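Local atomic coordinates of integron cassette protein (PDB entry 3FY6), a protein that is of unknown function but is encoded by a mobile integron gene cassette of Vibrio cholerae and has an apparently novel fold. Residues L31-M36 against W85-R89; V43-A47 against W57-L62; H24-I28 against I38-A42; I16-W21 against M66-V71. One frame throughout, in Å; residues are numbered along the deposited sequence.

Interaction 1 (L31-M36 against W85-R89); sequences LHKDYM and WLEWR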
loop_
_atom_site.group_PDB
_atom_site.type_symbol
_atom_site.label_atom_id
_atom_site.label_comp_id
_atom_site.label_asym_id
_atom_site.label_seq_id
_atom_site.Cartn_x
_atom_site.Cartn_y
_atom_site.Cartn_z
ATOM N N LEU A 31 -12.563 -16.447 -10.527
ATOM C CA LEU A 31 -11.745 -17.525 -9.980
ATOM C C LEU A 31 -11.955 -18.796 -10.783
ATOM O O LEU A 31 -13.077 -19.260 -10.927
ATOM C CB LEU A 31 -12.115 -17.793 -8.520
ATOM C CG LEU A 31 -12.095 -16.578 -7.602
ATOM C CD1 LEU A 31 -12.570 -16.951 -6.216
ATOM C CD2 LEU A 31 -10.695 -16.014 -7.554
ATOM N N HIS A 32 -10.866 -19.349 -11.302
ATOM C CA HIS A 32 -10.888 -20.642 -11.962
ATOM C C HIS A 32 -9.823 -21.490 -11.298
ATOM O O HIS A 32 -8.967 -20.975 -10.576
ATOM C CB HIS A 32 -10.546 -20.514 -13.452
ATOM C CG HIS A 32 -11.510 -19.680 -14.232
ATOM N ND1 HIS A 32 -12.510 -20.230 -15.008
ATOM C CD2 HIS A 32 -11.624 -18.338 -14.367
ATOM C CE1 HIS A 32 -13.199 -19.262 -15.585
ATOM N NE2 HIS A 32 -12.683 -18.103 -15.212
ATOM N N LYS A 33 -9.868 -22.790 -11.554
ATOM C CA LYS A 33 -8.889 -23.716 -11.010
ATOM C C LYS A 33 -7.463 -23.354 -11.442
ATOM O O LYS A 33 -6.546 -23.352 -10.627
ATOM C CB LYS A 33 -9.244 -25.146 -11.431
ATOM C CG LYS A 33 -8.085 -26.136 -11.433
ATOM C CD LYS A 33 -7.701 -26.584 -10.031
ATOM C CE LYS A 33 -7.224 -28.034 -10.042
ATOM N NZ LYS A 33 -6.400 -28.342 -11.249
ATOM N N ASP A 34 -7.295 -23.017 -12.716
ATOM C CA ASP A 34 -5.974 -22.798 -13.289
ATOM C C ASP A 34 -5.490 -21.349 -13.268
ATOM O O ASP A 34 -4.313 -21.097 -13.456
ATOM C CB ASP A 34 -5.938 -23.316 -14.727
ATOM C CG ASP A 34 -6.122 -24.816 -14.809
ATOM O OD1 ASP A 34 -5.734 -25.511 -13.840
ATOM O OD2 ASP A 34 -6.653 -25.293 -15.838
ATOM N N TYR A 35 -6.388 -20.399 -13.042
ATOM C CA TYR A 35 -5.989 -19.000 -13.075
ATOM C C TYR A 35 -7.040 -18.121 -12.421
ATOM O O TYR A 35 -8.182 -18.535 -12.235
ATOM C CB TYR A 35 -5.786 -18.547 -14.522
ATOM C CG TYR A 35 -7.078 -18.495 -15.319
ATOM C CD1 TYR A 35 -7.466 -19.559 -16.127
ATOM C CD2 TYR A 35 -7.917 -17.388 -15.251
ATOM C CE1 TYR A 35 -8.650 -19.517 -16.859
ATOM C CE2 TYR A 35 -9.102 -17.334 -15.981
ATOM C CZ TYR A 35 -9.460 -18.401 -16.781
ATOM O OH TYR A 35 -10.632 -18.353 -17.500
HETATM N N MSE A 36 -6.649 -16.900 -12.079
HETATM C CA MSE A 36 -7.605 -15.908 -11.599
HETATM C C MSE A 36 -7.472 -14.655 -12.451
HETATM O O MSE A 36 -6.368 -14.295 -12.854
HETATM C CB MSE A 36 -7.349 -15.564 -10.127
HETATM C CG MSE A 36 -8.126 -14.346 -9.627
HETATM SE SE MSE A 36 -7.556 -13.777 -7.828
HETATM C CE MSE A 36 -5.716 -14.267 -7.954
ATOM N N TRP A 85 -7.618 -16.898 -3.432
ATOM C CA TRP A 85 -7.791 -17.721 -4.621
ATOM C C TRP A 85 -7.174 -19.099 -4.420
ATOM O O TRP A 85 -7.819 -20.117 -4.689
ATOM C CB TRP A 85 -7.212 -17.030 -5.858
ATOM C CG TRP A 85 -7.000 -17.945 -7.029
ATOM C CD1 TRP A 85 -7.934 -18.743 -7.628
ATOM C CD2 TRP A 85 -5.782 -18.141 -7.752
ATOM N NE1 TRP A 85 -7.369 -19.429 -8.677
ATOM C CE2 TRP A 85 -6.047 -19.081 -8.769
ATOM C CE3 TRP A 85 -4.491 -17.611 -7.639
ATOM C CZ2 TRP A 85 -5.072 -19.503 -9.670
ATOM C CZ3 TRP A 85 -3.525 -18.026 -8.534
ATOM C CH2 TRP A 85 -3.816 -18.971 -9.531
ATOM N N LEU A 86 -5.933 -19.133 -3.934
ATOM C CA LEU A 86 -5.243 -20.403 -3.736
ATOM C C LEU A 86 -5.971 -21.272 -2.709
ATOM O O LEU A 86 -6.079 -22.484 -2.877
ATOM C CB LEU A 86 -3.788 -20.185 -3.326
ATOM C CG LEU A 86 -2.899 -19.558 -4.405
ATOM C CD1 LEU A 86 -1.480 -19.425 -3.904
ATOM C CD2 LEU A 86 -2.935 -20.389 -5.676
ATOM N N GLU A 87 -6.483 -20.653 -1.654
ATOM C CA GLU A 87 -7.239 -21.411 -0.663
ATOM C C GLU A 87 -8.563 -21.941 -1.232
ATOM O O GLU A 87 -8.946 -23.077 -0.976
ATOM C CB GLU A 87 -7.460 -20.568 0.583
ATOM C CG GLU A 87 -6.166 -20.320 1.341
ATOM C CD GLU A 87 -5.533 -21.619 1.827
ATOM O OE1 GLU A 87 -6.242 -22.430 2.461
ATOM O OE2 GLU A 87 -4.329 -21.833 1.570
ATOM N N TRP A 88 -9.238 -21.124 -2.029
ATOM C CA TRP A 88 -10.483 -21.531 -2.669
ATOM C C TRP A 88 -10.210 -22.647 -3.661
ATOM O O TRP A 88 -10.997 -23.584 -3.809
ATOM C CB TRP A 88 -11.105 -20.340 -3.400
ATOM C CG TRP A 88 -12.210 -20.697 -4.341
ATOM C CD1 TRP A 88 -13.542 -20.784 -4.045
ATOM C CD2 TRP A 88 -12.090 -20.988 -5.740
ATOM N NE1 TRP A 88 -14.257 -21.123 -5.173
ATOM C CE2 TRP A 88 -13.391 -21.253 -6.226
ATOM C CE3 TRP A 88 -11.011 -21.054 -6.630
ATOM C CZ2 TRP A 88 -13.640 -21.579 -7.560
ATOM C CZ3 TRP A 88 -11.259 -21.371 -7.956
ATOM C CH2 TRP A 88 -12.562 -21.630 -8.409
ATOM N N ARG A 89 -9.078 -22.529 -4.337
ATOM C CA ARG A 89 -8.693 -23.459 -5.378
ATOM C C ARG A 89 -8.651 -24.899 -4.867
ATOM O O ARG A 89 -9.154 -25.817 -5.522
ATOM C CB ARG A 89 -7.325 -23.062 -5.922
ATOM C CG ARG A 89 -6.944 -23.812 -7.156
ATOM C CD ARG A 89 -5.543 -23.482 -7.605
ATOM N NE ARG A 89 -5.121 -24.461 -8.594
ATOM C CZ ARG A 89 -4.493 -25.587 -8.288
ATOM N NH1 ARG A 89 -4.203 -25.853 -7.022
ATOM N NH2 ARG A 89 -4.149 -26.440 -9.245
#
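The indole of W85 reaches out of helix 77-89 and gives its NE1 hydrogen to H32 O, 2.9 Å away, packing the last turn of the helix on the turn of the beta hairpin formed by strands 23-31 and 35-40. The acceptor lies in the indole plane and the bond is nearly straight at 167°. Over one indole face sits M36 CB, 3.8 Å from the centroid of the W85 five-membered ring, a CH-pi contact. The selenium of this selenomethionine stands oblique to the ring, while M36 CE reaches W85 CE3 at 3.6 Å. W88, one turn on, turns a face to L31; L31 CB is 3.8 Å from the centroid of the W88 six-membered ring. The two tryptophans share a first torsion, CG anti to the backbone N (164° and 167°), which throws both rings toward the turn. The extended R89 chain carries NE to K33 O at 2.7 Å, with K33 CE over one face of the guanidinium. Further out, L86 CD2 covers the second face of W85, Y49 forms a cation-pi pair with R89, and W88 NE1 is hydrogen-bonded to N95 OD1.

Interaction 2 (V43-A47 against W57-L62); sequences VTIKA and WSEETL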
loop_
_atom_site.group_PDB
_atom_site.type_symbol
_atom_site.label_atom_id
_atom_site.label_comp_id
_atom_site.label_asym_id
_atom_site.label_seq_id
_atom_site.Cartn_x
_atom_site.Cartn_y
_atom_site.Cartn_z
ATOM N N VAL A 43 -10.099 -3.260 -18.499
ATOM C CA VAL A 43 -8.771 -3.734 -18.136
ATOM C C VAL A 43 -8.823 -5.033 -17.346
ATOM O O VAL A 43 -9.547 -5.135 -16.363
ATOM C CB VAL A 43 -8.028 -2.697 -17.283
ATOM C CG1 VAL A 43 -6.754 -3.291 -16.748
ATOM C CG2 VAL A 43 -7.744 -1.436 -18.095
ATOM N N THR A 44 -8.032 -6.010 -17.767
ATOM C CA THR A 44 -7.976 -7.296 -17.088
ATOM C C THR A 44 -6.530 -7.695 -16.798
ATOM O O THR A 44 -5.690 -7.705 -17.698
ATOM C CB THR A 44 -8.628 -8.415 -17.937
ATOM O OG1 THR A 44 -9.997 -8.085 -18.211
ATOM C CG2 THR A 44 -8.572 -9.747 -17.198
ATOM N N ILE A 45 -6.241 -8.012 -15.539
ATOM C CA ILE A 45 -4.968 -8.626 -15.189
ATOM C C ILE A 45 -5.206 -10.081 -14.799
ATOM O O ILE A 45 -6.327 -10.464 -14.443
ATOM C CB ILE A 45 -4.249 -7.875 -14.059
ATOM C CG1 ILE A 45 -5.055 -7.950 -12.762
ATOM C CG2 ILE A 45 -3.995 -6.426 -14.472
ATOM C CD1 ILE A 45 -4.432 -7.196 -11.613
ATOM N N LYS A 46 -4.157 -10.892 -14.886
ATOM C CA LYS A 46 -4.312 -12.329 -14.738
ATOM C C LYS A 46 -3.191 -12.964 -13.942
ATOM O O LYS A 46 -2.018 -12.640 -14.148
ATOM C CB LYS A 46 -4.384 -12.989 -16.119
ATOM C CG LYS A 46 -4.487 -14.504 -16.063
ATOM C CD LYS A 46 -4.910 -15.085 -17.397
ATOM C CE LYS A 46 -4.853 -16.597 -17.361
ATOM N NZ LYS A 46 -5.401 -17.207 -18.605
ATOM N N ALA A 47 -3.560 -13.876 -13.045
ATOM C CA ALA A 47 -2.594 -14.723 -12.347
ATOM C C ALA A 47 -2.816 -16.171 -12.769
ATOM O O ALA A 47 -3.932 -16.681 -12.692
ATOM C CB ALA A 47 -2.754 -14.590 -10.830
ATOM N N TRP A 57 1.974 -13.716 -12.210
ATOM C CA TRP A 57 1.114 -12.537 -12.322
ATOM C C TRP A 57 1.474 -11.635 -13.495
ATOM O O TRP A 57 2.627 -11.587 -13.918
ATOM C CB TRP A 57 1.192 -11.700 -11.043
ATOM C CG TRP A 57 0.319 -12.182 -9.931
ATOM C CD1 TRP A 57 0.659 -13.052 -8.939
ATOM C CD2 TRP A 57 -1.035 -11.796 -9.684
ATOM N NE1 TRP A 57 -0.410 -13.247 -8.098
ATOM C CE2 TRP A 57 -1.460 -12.480 -8.530
ATOM C CE3 TRP A 57 -1.934 -10.942 -10.335
ATOM C CZ2 TRP A 57 -2.745 -12.337 -8.008
ATOM C CZ3 TRP A 57 -3.209 -10.804 -9.818
ATOM C CH2 TRP A 57 -3.601 -11.494 -8.664
ATOM N N SER A 58 0.480 -10.903 -13.994
ATOM C CA SER A 58 0.714 -9.783 -14.900
ATOM C C SER A 58 1.688 -8.821 -14.243
ATOM O O SER A 58 1.706 -8.701 -13.019
ATOM C CB SER A 58 -0.591 -9.034 -15.129
ATOM O OG SER A 58 -1.130 -8.623 -13.882
ATOM N N GLU A 59 2.491 -8.132 -15.045
ATOM C CA GLU A 59 3.412 -7.131 -14.518
ATOM C C GLU A 59 2.680 -5.843 -14.135
ATOM O O GLU A 59 3.128 -5.105 -13.264
ATOM C CB GLU A 59 4.531 -6.834 -15.520
ATOM C CG GLU A 59 5.557 -7.946 -15.632
ATOM C CD GLU A 59 6.492 -7.758 -16.814
ATOM O OE1 GLU A 59 6.246 -6.848 -17.638
ATOM O OE2 GLU A 59 7.470 -8.528 -16.919
ATOM N N GLU A 60 1.565 -5.568 -14.806
ATOM C CA GLU A 60 0.653 -4.522 -14.363
ATOM C C GLU A 60 -0.054 -5.056 -13.116
ATOM O O GLU A 60 -0.813 -6.020 -13.204
ATOM C CB GLU A 60 -0.380 -4.237 -15.445
ATOM C CG GLU A 60 -1.109 -2.916 -15.289
ATOM C CD GLU A 60 -0.298 -1.756 -15.811
ATOM O OE1 GLU A 60 0.878 -1.620 -15.408
ATOM O OE2 GLU A 60 -0.831 -0.981 -16.629
ATOM N N THR A 61 0.211 -4.456 -11.958
ATOM C CA THR A 61 -0.320 -4.984 -10.702
ATOM C C THR A 61 -1.721 -4.457 -10.407
ATOM O O THR A 61 -2.178 -3.488 -11.020
ATOM C CB THR A 61 0.583 -4.622 -9.505
ATOM O OG1 THR A 61 0.593 -3.200 -9.336
ATOM C CG2 THR A 61 2.012 -5.128 -9.714
ATOM N N LEU A 62 -2.387 -5.096 -9.452
ATOM C CA LEU A 62 -3.671 -4.628 -8.953
ATOM C C LEU A 62 -3.544 -3.195 -8.468
ATOM O O LEU A 62 -4.425 -2.364 -8.672
ATOM C CB LEU A 62 -4.109 -5.513 -7.787
ATOM C CG LEU A 62 -5.527 -5.267 -7.294
ATOM C CD1 LEU A 62 -6.496 -5.521 -8.432
ATOM C CD2 LEU A 62 -5.832 -6.163 -6.116
#
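I45 carries its side chain from strand 43-50 into the curve of residues 57-62, where its carbons meet S58, E60, L62 and W57 in turn. I45 CB lies 3.2 Å from S58 OG, the hydroxyl that closes the bend by giving its hydrogen to E60 O at 2.7 Å. The CG2 branch turns to that same carbonyl, with I45 CG2 3.4 Å from E60 O. CG1 is set between the backbone N and the carbonyl carbon (chi1 65°), and from it the extended chain sends CD1 toward the start of helix 62-67. There I45 CD1 meets L62 N at 3.6 Å and L62 CD1 at 4.1 Å; it also approaches the W57 ring at its edge, near CZ3. A47 takes the face of that ring instead: its CB sits over the centre of the indole, 3.4 Å from the centroid of the six-membered ring, in a close CH-pi contact. W57 NE1 is hydrogen-bonded to Q82 of helix 77-89, which limits rotation of the indole. Between the two side-chain contacts, S58 N donates to K46 O at 3.0 Å, a bent bond of 140°. T61 OG1 then caps D64 N as the N-cap of helix 62-67. A47 and W57 form an antiparallel, non-hydrogen-bonded pair at the open end of the beta hairpin of strands 43-50 and 53-57, whose second strand runs through a short loop into a capped helix.

Interaction 3 (H24-I28 against I38-A42); sequences HETYI and ISMGA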
loop_
_atom_site.group_PDB
_atom_site.type_symbol
_atom_site.label_atom_id
_atom_site.label_comp_id
_atom_site.label_asym_id
_atom_site.label_seq_id
_atom_site.Cartn_x
_atom_site.Cartn_y
_atom_site.Cartn_z
ATOM N N HIS A 24 -18.323 3.894 -6.148
ATOM C CA HIS A 24 -17.689 2.585 -6.028
ATOM C C HIS A 24 -17.571 1.951 -7.408
ATOM O O HIS A 24 -18.580 1.711 -8.080
ATOM C CB HIS A 24 -18.492 1.678 -5.088
ATOM C CG HIS A 24 -18.386 2.074 -3.650
ATOM N ND1 HIS A 24 -19.151 3.081 -3.099
ATOM C CD2 HIS A 24 -17.587 1.621 -2.655
ATOM C CE1 HIS A 24 -18.828 3.229 -1.826
ATOM N NE2 HIS A 24 -17.882 2.355 -1.531
ATOM N N GLU A 25 -16.338 1.707 -7.839
ATOM C CA GLU A 25 -16.088 1.003 -9.091
ATOM C C GLU A 25 -16.147 -0.509 -8.862
ATOM O O GLU A 25 -15.691 -1.016 -7.831
ATOM C CB GLU A 25 -14.729 1.395 -9.660
ATOM C CG GLU A 25 -14.613 2.873 -10.016
ATOM C CD GLU A 25 -15.351 3.216 -11.300
ATOM O OE1 GLU A 25 -14.934 2.727 -12.368
ATOM O OE2 GLU A 25 -16.336 3.981 -11.248
ATOM N N THR A 26 -16.715 -1.229 -9.821
ATOM C CA THR A 26 -16.864 -2.672 -9.687
ATOM C C THR A 26 -15.619 -3.368 -10.218
ATOM O O THR A 26 -15.272 -3.234 -11.387
ATOM C CB THR A 26 -18.119 -3.189 -10.435
ATOM O OG1 THR A 26 -19.287 -2.508 -9.955
ATOM C CG2 THR A 26 -18.289 -4.700 -10.233
ATOM N N TYR A 27 -14.922 -4.080 -9.344
ATOM C CA TYR A 27 -13.818 -4.923 -9.785
ATOM C C TYR A 27 -14.332 -6.348 -9.822
ATOM O O TYR A 27 -14.829 -6.858 -8.820
ATOM C CB TYR A 27 -12.641 -4.814 -8.825
ATOM C CG TYR A 27 -11.841 -3.547 -9.005
ATOM C CD1 TYR A 27 -12.408 -2.304 -8.753
ATOM C CD2 TYR A 27 -10.516 -3.595 -9.428
ATOM C CE1 TYR A 27 -11.676 -1.140 -8.917
ATOM C CE2 TYR A 27 -9.772 -2.434 -9.597
ATOM C CZ TYR A 27 -10.355 -1.211 -9.340
ATOM O OH TYR A 27 -9.629 -0.060 -9.521
ATOM N N ILE A 28 -14.239 -6.989 -10.980
ATOM C CA ILE A 28 -14.772 -8.340 -11.115
ATOM C C ILE A 28 -13.648 -9.360 -11.011
ATOM O O ILE A 28 -12.721 -9.370 -11.818
ATOM C CB ILE A 28 -15.546 -8.524 -12.433
ATOM C CG1 ILE A 28 -16.586 -7.417 -12.590
ATOM C CG2 ILE A 28 -16.239 -9.889 -12.463
ATOM C CD1 ILE A 28 -17.312 -7.440 -13.919
ATOM N N ILE A 38 -8.812 -10.419 -12.738
ATOM C CA ILE A 38 -9.431 -9.279 -12.079
ATOM C C ILE A 38 -9.659 -8.214 -13.134
ATOM O O ILE A 38 -8.711 -7.761 -13.793
ATOM C CB ILE A 38 -8.540 -8.706 -10.969
ATOM C CG1 ILE A 38 -8.180 -9.798 -9.954
ATOM C CG2 ILE A 38 -9.219 -7.525 -10.278
ATOM C CD1 ILE A 38 -6.876 -9.520 -9.209
ATOM N N SER A 39 -10.921 -7.833 -13.303
ATOM C CA SER A 39 -11.299 -6.860 -14.320
ATOM C C SER A 39 -11.873 -5.594 -13.711
ATOM O O SER A 39 -12.632 -5.636 -12.745
ATOM C CB SER A 39 -12.324 -7.469 -15.282
ATOM O OG SER A 39 -11.731 -8.478 -16.078
HETATM N N MSE A 40 -11.501 -4.465 -14.295
HETATM C CA MSE A 40 -12.083 -3.182 -13.957
HETATM C C MSE A 40 -12.351 -2.538 -15.297
HETATM O O MSE A 40 -11.414 -2.170 -16.010
HETATM C CB MSE A 40 -11.085 -2.338 -13.167
HETATM C CG MSE A 40 -11.728 -1.400 -12.145
HETATM SE SE MSE A 40 -12.631 0.189 -12.857
HETATM C CE MSE A 40 -11.347 0.703 -14.235
ATOM N N GLY A 41 -13.622 -2.428 -15.665
ATOM C CA GLY A 41 -13.970 -1.912 -16.975
ATOM C C GLY A 41 -13.323 -2.733 -18.074
ATOM O O GLY A 41 -13.528 -3.941 -18.158
ATOM N N ALA A 42 -12.522 -2.083 -18.908
ATOM C CA ALA A 42 -11.916 -2.758 -20.054
ATOM C C ALA A 42 -10.571 -3.419 -19.733
ATOM O O ALA A 42 -9.972 -4.068 -20.593
ATOM C CB ALA A 42 -11.762 -1.780 -21.212
HETATM O O HOH W 1 -15.702 -3.908 -13.941
HETATM O O HOH W 2 -12.121 -10.829 -14.161
#
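Two first torsions bring Y27 and M40 together: Y27 CG stands anti to its carbonyl carbon (chi1 -77°), which turns the phenol toward M40, and the selenomethionine M40 starts at -148° and then bends at chi2 and chi3. M40 CG is modelled too close over the Y27 face, so its exact place is doubtful; the contact rests on the selenium, oblique to that face and 4.7 Å from the ring centroid, in a Met-aromatic contact. M40 SE also lies 3.5 Å from E25 OE1, whose carboxylate is paired through OE2 with R23. The ring edge of Y27 is approached by I38 CG2, with Y27 CD2 at 4.2 Å. The phenol oxygen is bonded to D69, and M66 of helix 62-67 packs against the same side chain. Backbone pairing holds the strands behind these side chains. Strands 23-31 and 35-40 form a beta hairpin, and I28 with S39 is an antiparallel hydrogen-bonded pair: I28 N reaches S39 O at 2.7 Å, and S39 N returns to I28 O at 2.8 Å. The short segment axes are 154° apart. I28 and S39 project from the face away from Y27 and M40, and there a water donates to I28 O and lies 3.1 Å from S39 OG, which is also bonded to T44. At G41 another water takes over from direct pairing, donating to T26 O at 2.7 Å and accepting from G41 N.

Interaction 4 (I16-W21 against M66-V71); sequences IYSPRW and MNNDSV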
loop_
_atom_site.group_PDB
_atom_site.type_symbol
_atom_site.label_atom_id
_atom_site.label_comp_id
_atom_site.label_asym_id
_atom_site.label_seq_id
_atom_site.Cartn_x
_atom_site.Cartn_y
_atom_site.Cartn_z
ATOM N N ILE A 16 -15.105 -0.917 -5.080
ATOM C CA ILE A 16 -13.980 -0.101 -4.628
ATOM C C ILE A 16 -14.248 1.388 -4.848
ATOM O O ILE A 16 -14.438 1.828 -5.980
ATOM C CB ILE A 16 -12.686 -0.488 -5.375
ATOM C CG1 ILE A 16 -12.413 -1.995 -5.226
ATOM C CG2 ILE A 16 -11.503 0.353 -4.875
ATOM C CD1 ILE A 16 -11.936 -2.400 -3.840
ATOM N N TYR A 17 -14.237 2.171 -3.775
ATOM C CA TYR A 17 -14.540 3.593 -3.909
ATOM C C TYR A 17 -13.424 4.352 -4.609
ATOM O O TYR A 17 -12.258 4.248 -4.228
ATOM C CB TYR A 17 -14.853 4.252 -2.563
ATOM C CG TYR A 17 -15.267 5.688 -2.761
ATOM C CD1 TYR A 17 -16.570 6.005 -3.143
ATOM C CD2 TYR A 17 -14.346 6.725 -2.630
ATOM C CE1 TYR A 17 -16.953 7.317 -3.368
ATOM C CE2 TYR A 17 -14.721 8.058 -2.851
ATOM C CZ TYR A 17 -16.025 8.337 -3.218
ATOM O OH TYR A 17 -16.407 9.633 -3.435
ATOM N N SER A 18 -13.792 5.124 -5.627
ATOM C CA SER A 18 -12.842 5.899 -6.415
ATOM C C SER A 18 -13.138 7.391 -6.336
ATOM O O SER A 18 -14.170 7.847 -6.825
ATOM C CB SER A 18 -12.900 5.474 -7.884
ATOM O OG SER A 18 -12.309 6.470 -8.714
ATOM N N PRO A 19 -12.218 8.160 -5.747
ATOM C CA PRO A 19 -12.368 9.616 -5.671
ATOM C C PRO A 19 -12.347 10.232 -7.063
ATOM O O PRO A 19 -12.814 11.350 -7.254
ATOM C CB PRO A 19 -11.123 10.062 -4.899
ATOM C CG PRO A 19 -10.650 8.839 -4.178
ATOM C CD PRO A 19 -11.000 7.688 -5.072
ATOM N N ARG A 20 -11.799 9.503 -8.027
ATOM C CA ARG A 20 -11.703 10.012 -9.384
ATOM C C ARG A 20 -13.068 10.007 -10.082
ATOM O O ARG A 20 -13.353 10.875 -10.908
ATOM C CB ARG A 20 -10.682 9.207 -10.192
ATOM C CG ARG A 20 -10.527 9.709 -11.627
ATOM C CD ARG A 20 -9.449 8.958 -12.401
ATOM N NE ARG A 20 -9.244 9.555 -13.719
ATOM C CZ ARG A 20 -8.751 8.910 -14.774
ATOM N NH1 ARG A 20 -8.413 7.632 -14.678
ATOM N NH2 ARG A 20 -8.607 9.544 -15.933
ATOM N N TRP A 21 -13.912 9.040 -9.735
ATOM C CA TRP A 21 -15.242 8.939 -10.332
ATOM C C TRP A 21 -16.375 9.196 -9.342
ATOM O O TRP A 21 -17.540 9.142 -9.716
ATOM C CB TRP A 21 -15.416 7.572 -11.005
ATOM C CG TRP A 21 -14.291 7.288 -11.939
ATOM C CD1 TRP A 21 -13.288 6.383 -11.767
ATOM C CD2 TRP A 21 -14.024 7.955 -13.177
ATOM N NE1 TRP A 21 -12.422 6.429 -12.835
ATOM C CE2 TRP A 21 -12.855 7.386 -13.715
ATOM C CE3 TRP A 21 -14.677 8.965 -13.895
ATOM C CZ2 TRP A 21 -12.314 7.799 -14.932
ATOM C CZ3 TRP A 21 -14.141 9.373 -15.105
ATOM C CH2 TRP A 21 -12.970 8.792 -15.611
HETATM N N MSE A 66 -5.680 0.154 -9.765
HETATM C CA MSE A 66 -6.356 0.958 -8.758
HETATM C C MSE A 66 -5.822 2.401 -8.678
HETATM O O MSE A 66 -6.588 3.329 -8.390
HETATM C CB MSE A 66 -6.299 0.272 -7.394
HETATM C CG MSE A 66 -7.116 -1.013 -7.335
HETATM SE SE MSE A 66 -7.275 -1.619 -5.492
HETATM C CE MSE A 66 -8.344 -3.239 -5.759
ATOM N N ASN A 67 -4.521 2.588 -8.923
ATOM C CA ASN A 67 -3.931 3.924 -8.919
ATOM C C ASN A 67 -4.629 4.756 -9.983
ATOM O O ASN A 67 -4.793 5.957 -9.842
ATOM C CB ASN A 67 -2.420 3.889 -9.222
ATOM C CG ASN A 67 -1.566 3.471 -8.017
ATOM O OD1 ASN A 67 -0.354 3.329 -8.141
ATOM N ND2 ASN A 67 -2.194 3.262 -6.860
ATOM N N ASN A 68 -5.042 4.094 -11.054
ATOM C CA ASN A 68 -5.753 4.770 -12.125
ATOM C C ASN A 68 -7.120 5.291 -11.685
ATOM O O ASN A 68 -7.642 6.240 -12.266
ATOM C CB ASN A 68 -5.871 3.861 -13.346
ATOM C CG ASN A 68 -4.583 3.797 -14.141
ATOM O OD1 ASN A 68 -3.752 4.703 -14.060
ATOM N ND2 ASN A 68 -4.406 2.729 -14.909
ATOM N N ASP A 69 -7.693 4.671 -10.658
ATOM C CA ASP A 69 -8.925 5.179 -10.068
ATOM C C ASP A 69 -8.633 6.149 -8.913
ATOM O O ASP A 69 -9.528 6.484 -8.136
ATOM C CB ASP A 69 -9.807 4.031 -9.580
ATOM C CG ASP A 69 -10.562 3.338 -10.712
ATOM O OD1 ASP A 69 -10.657 3.918 -11.821
ATOM O OD2 ASP A 69 -11.068 2.208 -10.482
ATOM N N SER A 70 -7.386 6.603 -8.816
ATOM C CA SER A 70 -6.943 7.402 -7.667
ATOM C C SER A 70 -7.118 6.666 -6.339
ATOM O O SER A 70 -7.462 7.270 -5.323
ATOM C CB SER A 70 -7.666 8.753 -7.617
ATOM O OG SER A 70 -7.375 9.525 -8.769
ATOM N N VAL A 71 -6.890 5.358 -6.362
ATOM C CA VAL A 71 -6.956 4.535 -5.161
ATOM C C VAL A 71 -5.546 4.009 -4.863
ATOM O O VAL A 71 -4.865 3.520 -5.762
ATOM C CB VAL A 71 -7.955 3.352 -5.344
ATOM C CG1 VAL A 71 -7.860 2.369 -4.187
ATOM C CG2 VAL A 71 -9.388 3.877 -5.502
#
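S18 OG is gripped from several directions: it donates to D69 O at 2.8 Å and accepts from W21 N at 3.2 Å, with a weaker bond from R20 N. Accepting from the backbone three residues on makes an ST motif of the turn after strand 10-18. S18 OG is swung anti to the backbone N (chi1 162°), so that it faces both its own turn and D69 in the turn that follows helix 62-67. W21 approaches D69 with the ring edge: NE1 gives a bent bond of 136° to OD1 at 3.2 Å, meeting the carboxylate from above its plane, with indole and carboxylate 89° apart. D69 OD2 is taken by Y27, so both oxygens are occupied. R20 runs out extended, and its NH1 bonds N68 O at 2.9 Å; the face of its guanidinium lies against W21 CZ2. V71 N and D69 N reach M66 O from opposite faces of its plane, and S70, with positive phi, is the C-prime residue of a Schellman motif. Below this polar rim the contact is apolar: V71 CG2 packs 4.2 Å from I16 CG2, and the methyl of selenomethionine M66 touches I16 CD1. I16 also lies on Y27 of strand 23-31 and A106 of helix 95-114, and V71 on V109 and T113 of that helix, so edge strand 10-18 and the end of helix 62-67 meet against helix 95-114.

All four contacts involve one antiparallel sheet. Interactions 1 and 3 both use strands 23-31 and 35-40, at the turn and in the paired part of one hairpin; strands 43-50 and 10-18 flank them and serve interactions 2 and 4. Interactions 1 and 4 lie on opposite sides of the chain's centre, about 26 Å apart between centres, and each sets a helix end against a turn or edge strand; interaction 1 relies on tryptophan faces, interaction 4 on polar bonds over a small apolar base. Nearer the middle, interaction 3 pairs strands directly, whereas interaction 2 has one backbone bond and otherwise side-chain packing. None is wholly buried; each combines buried apolar residues with a more exposed rim.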